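Local structure of clavulanic acid biosynthesis oligopeptide binding protein 2 (Streptomyces clavuligerus, 2WOL) at residues L67-T72 and A82-E87; T98-L103 and E169-F174. The protein probably binds oligopeptides as an extracellular solute-binding protein of the clavulanic acid biosynthesis pathway, perhaps for peptide uptake. One frame throughout, in Å; residues are numbered along the deposited sequence.

Contact 1, a short antiparallel pairing, and contact 2, a longer one, lie against each other on the same side of the chain's centre, their own centres about 14 Å apart. Tyr101 of contact 2 is the main bridge: its CE2 lies 3.7 Å from CG of Met68, while the CD1-CE1 side of its ring turns to the other strand of contact 2. Beside it Leu67 CD2 packs on Leu103 CD1 at 3.8 Å. The backbones join too, through a probable hydrogen bond of 2.8 Å from Glu87 N to Arg102 O, so the end of segment 82-87 runs beside strand 98-102. The centres of contacts 1 and 2 lie about 19 and 26 Å from that of the chain.

Contact 1: residues L67-T72 and A82-E87; sequences LMAYPT and APDLAE
Met68 folds its thioether back over the Ala82-Pro83 peptide, bringing CE within 3.5 Å of Ala82 C. Bends at chi2 (-68°) and chi3 (-67°) put the methyl there. SD meanwhile comes to 3.9 Å from Pro83 CA. Two smaller apolar touches flank this centre. Toward one end a methyl of Leu67, CD2, meets the Ala86 methyl CB at 4.2 Å; toward the other, Pro71 CB abuts Ala82 CB at 4.1 Å. The two short strands, 68-69 and 82-83, form an antiparallel beta hairpin closed by a long, irregular loop. Ala69 and Ala82 are its hydrogen-bonded pair: Ala82 N donates to Ala69 O (2.7 Å), and Ala69 N returns a bond to Ala82 O (2.8 Å). Pro83, which has no N-H to give, occupies the non-hydrogen-bonded position opposite Met68, where none is needed between the strands. Beyond Pro83 the chain turns around a single acceptor, Leu67 O. Asp84 N reaches it at 2.9 Å from a position tilted out of the carbonyl plane, whereas Ala86 N, at 3.1 Å, lies in that plane on a lone pair. Two donors thus grip one oxygen and fix the turn to the end of the hairpin. The Asp84 side chain runs past the methyl of Ala69, its CG anti to the backbone N (chi1 -179°). At the polar edge its carboxylate is shared by two arginines, OD1 forming a salt bridge with Arg65 and OD2 one with Arg242, while OD2 also accepts from Thr66 N.

Contact 2: residues T98-L103 and E169-F174; sequences TWTYRL and EHTIVF
His170 opens the pairing with its carbonyl: O accepts from Leu103 N at 2.8 Å, although the donor stands well above the carbonyl plane and away from the lone pairs. Its side chain extends past the end of the opposite strand, CB lying 3.7 Å from Leu103 O. Thr171 is a non-hydrogen-bonded partner of Arg102, and the two side chains run alongside each other in the same direction. Thr171 CG2 comes within 4.1 Å of Arg102 NH1; the charge of that guanidinium is met by Glu91 through NE. At Ile172 the strands exchange a full pair of backbone bonds with Tyr101, the one from Tyr101 N to Ile172 O at 2.9 Å. On the buried side, Ile172 has CG1 anti to its N (chi1 -168°), which leaves CG2 between N and the carbonyl carbon, 3.8 Å from Tyr101 CB. Val173 returns to the face of Thr171 and Thr100: one branch, CG1, touches Thr98 CG2 at 3.7 Å, and the other, CG2, lies beside Thr100 OG1. Phe174 bonds to Trp99 in both directions, its N-H meeting Trp99 O at 2.8 Å almost in a straight line (178°). Its ring crosses that of Tyr101 at about a right angle, with Tyr101 CD1 at the Phe174 edge, 3.9 Å from CE1. Phe183 meets the rings of both Trp99 and Phe174, while Leu103, Ile172 and Phe174 rest on helix 117-127. With axes at 168°, these are the two central strands of a four-stranded antiparallel sheet, flanked by strands 91-93 and 164-166, consistent with the additional domain of OppA-like solute-binding proteins.

Contact 1: residues L67-T72 and A82-E87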
# COMPACT_ATOMS: atom_id res chain seq x y z
N LEU A 67 9.64 15.91 2.87
CA LEU A 67 9.33 17.18 2.20
C LEU A 67 7.83 17.42 2.18
O LEU A 67 7.36 18.52 2.52
CB LEU A 67 9.90 17.21 0.78
CG LEU A 67 11.42 17.37 0.65
CD1 LEU A 67 11.84 17.12 -0.78
CD2 LEU A 67 11.87 18.75 1.11
N MET A 68 7.10 16.38 1.79
CA MET A 68 5.64 16.38 1.74
C MET A 68 5.14 15.26 2.64
O MET A 68 5.85 14.28 2.85
CB MET A 68 5.15 16.14 0.31
CG MET A 68 5.71 17.12 -0.72
SD MET A 68 5.07 18.80 -0.48
CE MET A 68 3.34 18.56 -0.88
N ALA A 69 3.93 15.40 3.17
CA ALA A 69 3.34 14.34 3.99
C ALA A 69 1.84 14.30 3.80
O ALA A 69 1.23 15.33 3.50
CB ALA A 69 3.69 14.54 5.46
N TYR A 70 1.24 13.13 3.97
CA TYR A 70 -0.22 13.07 3.96
C TYR A 70 -0.76 13.83 5.17
O TYR A 70 -0.28 13.64 6.29
CB TYR A 70 -0.72 11.62 3.86
CG TYR A 70 -0.22 11.00 2.58
CD1 TYR A 70 0.92 10.20 2.56
CD2 TYR A 70 -0.86 11.28 1.36
CE1 TYR A 70 1.40 9.67 1.38
CE2 TYR A 70 -0.37 10.75 0.16
CZ TYR A 70 0.76 9.95 0.18
OH TYR A 70 1.26 9.42 -0.99
N PRO A 71 -1.71 14.75 4.93
CA PRO A 71 -2.17 15.60 6.02
C PRO A 71 -2.96 14.82 7.07
O PRO A 71 -3.41 13.69 6.81
CB PRO A 71 -3.05 16.63 5.32
CG PRO A 71 -3.50 15.98 4.08
CD PRO A 71 -2.39 15.05 3.66
N THR A 72 -3.09 15.41 8.25
CA THR A 72 -3.84 14.80 9.34
C THR A 72 -5.32 15.12 9.12
O THR A 72 -5.85 16.10 9.64
CB THR A 72 -3.31 15.28 10.70
OG1 THR A 72 -1.90 15.01 10.76
CG2 THR A 72 -4.00 14.56 11.86
N ALA A 82 0.72 17.11 1.50
CA ALA A 82 0.77 18.50 1.98
C ALA A 82 2.21 18.86 2.38
O ALA A 82 3.00 17.97 2.69
CB ALA A 82 -0.18 18.67 3.16
N PRO A 83 2.55 20.16 2.38
CA PRO A 83 3.91 20.55 2.78
C PRO A 83 4.22 20.10 4.20
O PRO A 83 3.40 20.28 5.10
CB PRO A 83 3.87 22.08 2.71
CG PRO A 83 2.75 22.41 1.82
CD PRO A 83 1.73 21.33 2.00
N ASP A 84 5.40 19.51 4.37
CA ASP A 84 5.86 19.08 5.69
C ASP A 84 7.18 19.80 5.99
O ASP A 84 7.18 20.87 6.60
CB ASP A 84 5.99 17.55 5.74
CG ASP A 84 6.45 17.03 7.09
OD1 ASP A 84 6.56 17.81 8.06
OD2 ASP A 84 6.72 15.81 7.18
N LEU A 85 8.30 19.24 5.54
CA LEU A 85 9.59 19.94 5.66
C LEU A 85 9.68 21.07 4.65
O LEU A 85 10.34 22.07 4.90
CB LEU A 85 10.77 18.98 5.50
CG LEU A 85 11.01 17.96 6.61
CD1 LEU A 85 12.04 16.95 6.16
CD2 LEU A 85 11.47 18.64 7.90
N ALA A 86 9.02 20.90 3.50
CA ALA A 86 8.95 21.95 2.49
C ALA A 86 7.97 23.03 2.91
O ALA A 86 7.00 22.76 3.62
CB ALA A 86 8.56 21.37 1.14
N GLU A 87 8.22 24.26 2.46
CA GLU A 87 7.32 25.37 2.79
C GLU A 87 6.06 25.36 1.92
O GLU A 87 5.03 25.93 2.31
CB GLU A 87 8.05 26.70 2.63
CG GLU A 87 9.30 26.84 3.50
CD GLU A 87 10.14 28.04 3.14
OE1 GLU A 87 10.47 28.22 1.94
OE2 GLU A 87 10.50 28.81 4.06

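Contact 2: residues T98-L103 and E169-F174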
# COMPACT_ATOMS: atom_id res chain seq x y z
N THR A 98 10.55 18.62 -13.93
CA THR A 98 11.38 19.26 -12.91
C THR A 98 10.57 19.68 -11.69
O THR A 98 9.56 20.39 -11.81
CB THR A 98 12.18 20.44 -13.51
OG1 THR A 98 12.94 19.96 -14.63
CG2 THR A 98 13.13 21.04 -12.47
N TRP A 99 11.02 19.23 -10.52
CA TRP A 99 10.32 19.44 -9.27
C TRP A 99 11.23 20.12 -8.27
O TRP A 99 12.30 19.61 -7.93
CB TRP A 99 9.82 18.11 -8.73
CG TRP A 99 8.70 17.54 -9.52
CD1 TRP A 99 8.76 17.00 -10.78
CD2 TRP A 99 7.33 17.46 -9.12
NE1 TRP A 99 7.51 16.59 -11.18
CE2 TRP A 99 6.61 16.86 -10.18
CE3 TRP A 99 6.63 17.83 -7.96
CZ2 TRP A 99 5.23 16.62 -10.12
CZ3 TRP A 99 5.27 17.59 -7.89
CH2 TRP A 99 4.58 17.00 -8.97
N THR A 100 10.80 21.29 -7.79
CA THR A 100 11.58 22.11 -6.87
C THR A 100 10.87 22.24 -5.53
O THR A 100 9.66 22.47 -5.47
CB THR A 100 11.82 23.51 -7.49
OG1 THR A 100 12.49 23.36 -8.75
CG2 THR A 100 12.66 24.39 -6.57
N TYR A 101 11.64 22.07 -4.45
CA TYR A 101 11.14 22.22 -3.08
C TYR A 101 12.03 23.18 -2.31
O TYR A 101 13.24 23.25 -2.54
CB TYR A 101 11.11 20.87 -2.35
CG TYR A 101 10.20 19.84 -2.98
CD1 TYR A 101 10.66 19.04 -4.02
CD2 TYR A 101 8.89 19.66 -2.54
CE1 TYR A 101 9.84 18.09 -4.62
CE2 TYR A 101 8.06 18.71 -3.12
CZ TYR A 101 8.54 17.93 -4.17
OH TYR A 101 7.75 16.98 -4.78
N ARG A 102 11.41 23.90 -1.38
CA ARG A 102 12.10 24.86 -0.54
C ARG A 102 11.91 24.47 0.92
O ARG A 102 10.78 24.41 1.40
CB ARG A 102 11.60 26.28 -0.82
CG ARG A 102 11.62 26.59 -2.31
CD ARG A 102 11.17 27.99 -2.70
NE ARG A 102 11.06 28.06 -4.15
CZ ARG A 102 12.09 28.21 -4.99
NH1 ARG A 102 13.32 28.34 -4.52
NH2 ARG A 102 11.88 28.23 -6.30
N LEU A 103 13.01 24.18 1.59
CA LEU A 103 12.97 23.63 2.94
C LEU A 103 12.81 24.70 4.01
O LEU A 103 13.35 25.81 3.89
CB LEU A 103 14.24 22.83 3.23
CG LEU A 103 14.36 21.40 2.67
CD1 LEU A 103 14.66 21.39 1.18
CD2 LEU A 103 15.45 20.66 3.44
N GLU A 169 21.41 25.29 1.01
CA GLU A 169 21.08 24.35 2.08
C GLU A 169 19.57 24.17 2.30
O GLU A 169 19.15 23.26 3.03
CB GLU A 169 21.76 24.76 3.39
CG GLU A 169 23.27 24.57 3.41
CD GLU A 169 24.05 25.75 2.83
OE1 GLU A 169 23.42 26.74 2.39
OE2 GLU A 169 25.29 25.69 2.82
N HIS A 170 18.76 25.02 1.67
CA HIS A 170 17.31 24.99 1.85
C HIS A 170 16.53 24.86 0.54
O HIS A 170 15.34 25.17 0.49
CB HIS A 170 16.86 26.22 2.65
CG HIS A 170 17.53 26.35 3.98
ND1 HIS A 170 17.23 25.52 5.05
CD2 HIS A 170 18.51 27.17 4.41
CE1 HIS A 170 17.99 25.85 6.08
NE2 HIS A 170 18.77 26.85 5.72
N THR A 171 17.21 24.39 -0.50
CA THR A 171 16.58 24.22 -1.81
C THR A 171 17.02 22.90 -2.43
O THR A 171 18.20 22.54 -2.38
CB THR A 171 16.93 25.38 -2.77
OG1 THR A 171 16.75 26.63 -2.09
CG2 THR A 171 16.04 25.35 -4.01
N ILE A 172 16.06 22.18 -3.00
CA ILE A 172 16.36 20.94 -3.71
C ILE A 172 15.56 20.88 -5.02
O ILE A 172 14.37 21.20 -5.05
CB ILE A 172 16.15 19.68 -2.81
CG1 ILE A 172 16.74 18.43 -3.48
CG2 ILE A 172 14.67 19.50 -2.41
CD1 ILE A 172 17.00 17.29 -2.51
N VAL A 173 16.25 20.48 -6.09
CA VAL A 173 15.66 20.41 -7.42
C VAL A 173 15.83 19.00 -7.99
O VAL A 173 16.95 18.50 -8.08
CB VAL A 173 16.29 21.44 -8.40
CG1 VAL A 173 15.65 21.35 -9.78
CG2 VAL A 173 16.17 22.86 -7.84
N PHE A 174 14.72 18.37 -8.37
CA PHE A 174 14.74 17.05 -8.99
C PHE A 174 14.49 17.16 -10.49
O PHE A 174 13.42 17.60 -10.92
CB PHE A 174 13.69 16.14 -8.35
CG PHE A 174 13.92 15.87 -6.89
CD1 PHE A 174 13.31 16.67 -5.92
CD2 PHE A 174 14.72 14.81 -6.48
CE1 PHE A 174 13.52 16.42 -4.56
CE2 PHE A 174 14.92 14.55 -5.12
CZ PHE A 174 14.32 15.36 -4.16